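Local coordinates for thioredoxin family protein (Pseudomonas aeruginosa, PDB 1Z6N), which is of unknown function but has a thioredoxin-like fold and a CxxC motif, consistent with a redox role, and can bind magnesium, at residues 75-78 with 79-83; 116-119 with 120-124. All coordinates share one frame; numbering follows the deposited sequence.

Interaction 1. Residues 75-78 with 79-83; sequences ALDF and AQRLQ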
loop_
_atom_site.group_PDB
_atom_site.type_symbol
_atom_site.label_atom_id
_atom_site.label_comp_id
_atom_site.label_asym_id
_atom_site.label_seq_id
_atom_site.Cartn_x
_atom_site.Cartn_y
_atom_site.Cartn_z
ATOM N N ALA A 75 -5.678 -0.308 4.121
ATOM C CA ALA A 75 -5.481 -1.763 4.290
ATOM C C ALA A 75 -4.035 -2.093 4.653
ATOM O O ALA A 75 -3.784 -2.887 5.571
ATOM C CB ALA A 75 -5.919 -2.519 3.031
ATOM N N LEU A 76 -3.086 -1.499 3.932
ATOM C CA LEU A 76 -1.674 -1.779 4.178
ATOM C C LEU A 76 -1.222 -1.236 5.541
ATOM O O LEU A 76 -0.404 -1.858 6.213
ATOM C CB LEU A 76 -0.786 -1.290 3.024
ATOM C CG LEU A 76 -1.017 -2.033 1.694
ATOM C CD1 LEU A 76 -0.131 -1.440 0.612
ATOM C CD2 LEU A 76 -0.764 -3.549 1.831
ATOM N N ASP A 77 -1.781 -0.109 5.959
ATOM C CA ASP A 77 -1.518 0.382 7.309
ATOM C C ASP A 77 -2.049 -0.569 8.379
ATOM O O ASP A 77 -1.393 -0.810 9.407
ATOM C CB ASP A 77 -2.106 1.773 7.502
ATOM C CG ASP A 77 -2.000 2.239 8.943
ATOM O OD1 ASP A 77 -0.863 2.547 9.374
ATOM O OD2 ASP A 77 -3.046 2.276 9.633
ATOM N N PHE A 78 -3.229 -1.132 8.140
ATOM C CA PHE A 78 -3.776 -2.129 9.063
ATOM C C PHE A 78 -2.799 -3.300 9.200
ATOM O O PHE A 78 -2.504 -3.741 10.312
ATOM C CB PHE A 78 -5.156 -2.565 8.598
ATOM C CG PHE A 78 -5.835 -3.548 9.513
ATOM C CD1 PHE A 78 -6.118 -3.224 10.841
ATOM C CD2 PHE A 78 -6.236 -4.783 9.028
ATOM C CE1 PHE A 78 -6.765 -4.153 11.678
ATOM C CE2 PHE A 78 -6.889 -5.706 9.861
ATOM C CZ PHE A 78 -7.146 -5.379 11.178
ATOM N N ALA A 79 -2.241 -3.750 8.075
ATOM C CA ALA A 79 -1.257 -4.839 8.090
ATOM C C ALA A 79 -0.007 -4.476 8.885
ATOM O O ALA A 79 0.499 -5.287 9.655
ATOM C CB ALA A 79 -0.893 -5.281 6.670
ATOM N N GLN A 80 0.485 -3.241 8.728
ATOM C CA GLN A 80 1.679 -2.837 9.457
ATOM C C GLN A 80 1.417 -2.707 10.966
ATOM O O GLN A 80 2.316 -2.913 11.784
ATOM C CB GLN A 80 2.260 -1.549 8.873
ATOM C CG GLN A 80 1.694 -0.257 9.446
ATOM C CD GLN A 80 2.399 0.972 8.892
ATOM O OE1 GLN A 80 1.778 2.026 8.616
ATOM N NE2 GLN A 80 3.702 0.847 8.702
ATOM N N ARG A 81 0.179 -2.388 11.338
ATOM C CA ARG A 81 -0.174 -2.321 12.750
ATOM C C ARG A 81 -0.257 -3.719 13.370
ATOM O O ARG A 81 0.078 -3.903 14.542
ATOM C CB ARG A 81 -1.471 -1.533 12.941
ATOM C CG ARG A 81 -1.254 -0.054 12.660
ATOM C CD ARG A 81 -2.470 0.801 12.965
ATOM N NE ARG A 81 -3.546 0.620 11.994
ATOM C CZ ARG A 81 -4.702 0.017 12.264
ATOM N NH1 ARG A 81 -4.931 -0.472 13.479
ATOM N NH2 ARG A 81 -5.632 -0.095 11.320
ATOM N N LEU A 82 -0.675 -4.696 12.569
ATOM C CA LEU A 82 -0.729 -6.097 13.018
ATOM C C LEU A 82 0.640 -6.770 12.975
ATOM O O LEU A 82 0.921 -7.697 13.746
ATOM C CB LEU A 82 -1.701 -6.892 12.150
ATOM C CG LEU A 82 -3.185 -6.515 12.188
ATOM C CD1 LEU A 82 -3.903 -7.270 11.086
ATOM C CD2 LEU A 82 -3.835 -6.792 13.543
ATOM N N GLN A 83 1.484 -6.319 12.054
ATOM C CA GLN A 83 2.799 -6.911 11.854
ATOM C C GLN A 83 3.855 -5.806 11.737
ATOM O O GLN A 83 4.131 -5.331 10.639
ATOM C CB GLN A 83 2.777 -7.830 10.616
ATOM C CG GLN A 83 4.095 -8.533 10.263
ATOM C CD GLN A 83 4.820 -9.086 11.470
ATOM O OE1 GLN A 83 5.564 -8.374 12.145
ATOM N NE2 GLN A 83 4.608 -10.370 11.748
HETATM O O HOH W 1 -5.485 1.521 8.662
#
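Asp77 and Arg81, one helical turn apart, form a salt bridge in which NE of Arg81 donates to OD2 of Asp77 over 2.9 Å, with an N-H...O angle of 158°. The acceptor lies near the plane of the guanidinium group, at its edge, whereas NE sits well above the plane of the carboxylate. A water closes the arrangement into a ring: it donates to Asp77 OD2 at 2.7 Å and accepts from Arg81 NH2 at 3.1 Å. Thus OD2 receives two donors, while NH2 also makes a salt bridge with Glu37 of helix 23-39; together these grips fix the rotation of the guanidinium group.

Ring contacts follow around Phe78. Its CG stands opposite the backbone N (chi1 -177°), which brings the ring alongside Arg81 and Leu82 of the next turn. Leu82 CD1 lies over one face in a CH-pi contact, 3.9 Å from the centroid of the Phe78 ring and displaced toward the rim. The contact with Arg81 is of another kind: at the ring's edge its NH2 lies 3.2 Å from Phe78 CD1, close to the ring plane, so the cation is not stacked on the pi face.

All this belongs to the last turns of helix 67-82, the crossover helix of a beta-alpha-beta unit between strands 56-61 and 86-91, which in thioredoxin folds begins at the CxxC motif. Phe78 leans on Leu36 and Leu41, and Ala75 and Ala79 pack against helix 151-164.

Among backbone bonds, the i to i+4 pattern runs from Ala79 N to Ala75 O through Leu82 N to Phe78 O at 3.1 Å. Phe78 O also takes a weak bond from Arg81 N at 3.2 Å. Gln83, the first residue to leave helical geometry, still donates its N to Ala79 O, 2.8 Å away.

Interaction 2. Residues 116-119 with 120-124; sequences VLDE and EFNLL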
loop_
_atom_site.group_PDB
_atom_site.type_symbol
_atom_site.label_atom_id
_atom_site.label_comp_id
_atom_site.label_asym_id
_atom_site.label_seq_id
_atom_site.Cartn_x
_atom_site.Cartn_y
_atom_site.Cartn_z
ATOM N N VAL A 116 7.791 -2.919 -2.735
ATOM C CA VAL A 116 8.067 -3.808 -1.615
ATOM C C VAL A 116 9.560 -4.059 -1.572
ATOM O O VAL A 116 10.131 -4.606 -2.530
ATOM C CB VAL A 116 7.300 -5.144 -1.755
ATOM C CG1 VAL A 116 7.574 -6.049 -0.562
ATOM C CG2 VAL A 116 5.806 -4.868 -1.912
ATOM N N LEU A 117 10.188 -3.635 -0.482
ATOM C CA LEU A 117 11.642 -3.706 -0.331
ATOM C C LEU A 117 11.992 -4.596 0.856
ATOM O O LEU A 117 11.250 -4.644 1.843
ATOM C CB LEU A 117 12.231 -2.312 -0.114
ATOM C CG LEU A 117 11.962 -1.224 -1.154
ATOM C CD1 LEU A 117 12.171 0.145 -0.538
ATOM C CD2 LEU A 117 12.908 -1.367 -2.314
ATOM N N ASP A 118 13.116 -5.302 0.765
ATOM C CA ASP A 118 13.589 -6.078 1.904
ATOM C C ASP A 118 14.444 -5.213 2.842
ATOM O O ASP A 118 14.539 -3.995 2.649
ATOM C CB ASP A 118 14.304 -7.359 1.443
ATOM C CG ASP A 118 15.669 -7.102 0.810
ATOM O OD1 ASP A 118 16.164 -5.958 0.842
ATOM O OD2 ASP A 118 16.248 -8.084 0.288
ATOM N N GLU A 119 15.050 -5.819 3.862
ATOM C CA GLU A 119 15.818 -5.033 4.820
ATOM C C GLU A 119 17.076 -4.385 4.215
ATOM O O GLU A 119 17.552 -3.377 4.733
ATOM C CB GLU A 119 16.143 -5.830 6.089
ATOM C CG GLU A 119 16.231 -4.923 7.328
ATOM C CD GLU A 119 16.536 -5.672 8.618
ATOM O OE1 GLU A 119 16.686 -6.913 8.586
ATOM O OE2 GLU A 119 16.624 -5.004 9.674
ATOM N N GLU A 120 17.579 -4.934 3.108
ATOM C CA GLU A 120 18.722 -4.345 2.387
ATOM C C GLU A 120 18.285 -3.357 1.293
ATOM O O GLU A 120 19.108 -2.932 0.465
ATOM C CB GLU A 120 19.604 -5.438 1.766
ATOM C CG GLU A 120 19.801 -6.678 2.625
ATOM C CD GLU A 120 20.642 -6.428 3.860
ATOM O OE1 GLU A 120 21.451 -7.318 4.201
ATOM O OE2 GLU A 120 20.497 -5.352 4.492
ATOM N N PHE A 121 16.997 -3.014 1.279
ATOM C CA PHE A 121 16.413 -2.154 0.239
ATOM C C PHE A 121 16.503 -2.740 -1.172
ATOM O O PHE A 121 16.544 -1.993 -2.145
ATOM C CB PHE A 121 16.999 -0.736 0.274
ATOM C CG PHE A 121 16.633 0.023 1.498
ATOM C CD1 PHE A 121 15.412 0.680 1.579
ATOM C CD2 PHE A 121 17.500 0.062 2.589
ATOM C CE1 PHE A 121 15.063 1.380 2.717
ATOM C CE2 PHE A 121 17.160 0.763 3.736
ATOM C CZ PHE A 121 15.942 1.424 3.801
ATOM N N ASN A 122 16.543 -4.069 -1.279
ATOM C CA ASN A 122 16.363 -4.728 -2.569
ATOM C C ASN A 122 14.891 -4.665 -2.920
ATOM O O ASN A 122 14.040 -4.902 -2.061
ATOM C CB ASN A 122 16.787 -6.204 -2.543
ATOM C CG ASN A 122 18.230 -6.400 -2.150
ATOM O OD1 ASN A 122 18.520 -7.170 -1.238
ATOM N ND2 ASN A 122 19.141 -5.736 -2.845
ATOM N N LEU A 123 14.600 -4.331 -4.173
ATOM C CA LEU A 123 13.234 -4.264 -4.671
ATOM C C LEU A 123 12.709 -5.659 -5.003
ATOM O O LEU A 123 13.236 -6.346 -5.897
ATOM C CB LEU A 123 13.179 -3.369 -5.909
ATOM C CG LEU A 123 11.831 -3.204 -6.608
ATOM C CD1 LEU A 123 10.821 -2.560 -5.681
ATOM C CD2 LEU A 123 12.005 -2.362 -7.868
ATOM N N LEU A 124 11.672 -6.078 -4.289
ATOM C CA LEU A 124 11.124 -7.422 -4.445
ATOM C C LEU A 124 9.944 -7.474 -5.403
ATOM O O LEU A 124 9.680 -8.521 -6.012
ATOM C CB LEU A 124 10.699 -7.979 -3.078
ATOM C CG LEU A 124 11.735 -7.942 -1.946
ATOM C CD1 LEU A 124 11.156 -8.548 -0.670
ATOM C CD2 LEU A 124 13.020 -8.654 -2.328
#
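Leu117 and Phe121 meet on the close-packed side of a tight hairpin, where CD1 of Leu117 approaches the edge of the Phe121 ring, 3.9 Å from its CD1. The other branch of Leu117, CD2, lies against the returning chain, 3.7 Å from Phe121 O, and also packs against CB of Leu123. Leu117 and Leu123 are a non-hydrogen-bonded antiparallel pair with both side chains on one face of the sheet, where Tyr4 of helix 4-10 touches them; the same helix meets Phe121 through Ala5 and Phe8.

The backbone is equally close-knit. Leu124 N donates to Val116 O over 2.8 Å, and Asp118 N reaches Asn122 O at 3.0 Å. Phe121 N completes a type I turn by bonding to Asp118 O. With Phe121 in the left-handed helical region (phi 62°, psi 27°), this makes a 3:5 hairpin with a G1 beta bulge at Phe121 and Asn122, joining strand 113-117 to an edge strand of the sheet, 123-128.

Asp118 ties the bend together with its side chain. Its CG sits between the backbone N and carbonyl carbon (chi1 72°), which brings the carboxylate to the N-H groups of the turn: OD1 accepts from Asn122 N at 2.9 Å, met from above the carboxylate plane, and takes a weak bond from Glu120 N, also 2.9 Å long. Two N-H groups on one oxygen would favour its negative charge.

Contacts at Leu124 are longer: its CD1 lies 4.0 Å from Asp118 CB and 4.4 Å from Val116 CG1. Val116 and Leu124 both also touch Ile161 of helix 151-164. Looser still is the solvent end, where Glu120 is exposed, its bent chain lying beside the Glu119 backbone, while Glu119 O is held by the guanidinium of Arg57.

How the interactions relate
After four N-terminal helices, strand 56-61 leads into helix 67-82, whose final turns hold interaction 1; it closes no loop beyond the helical repeat itself. The chain then passes through strand 86-91, helix 93-99 and strand 113-117 before interaction 2 closes the short hairpin loop into strand 123-128. The two are in series, neither nested nor crossed, with centres 18 Å apart and nearest atoms about 7 Å apart. Interaction 1 lies in a crossover helix on the sheet, interaction 2 at the end of its outer hairpin. Helix 151-164 links them, touching Ala75, Leu76 and Ala79 in one and Val116 and Leu124 in the other, with Val158 meeting both Leu76 and Val116.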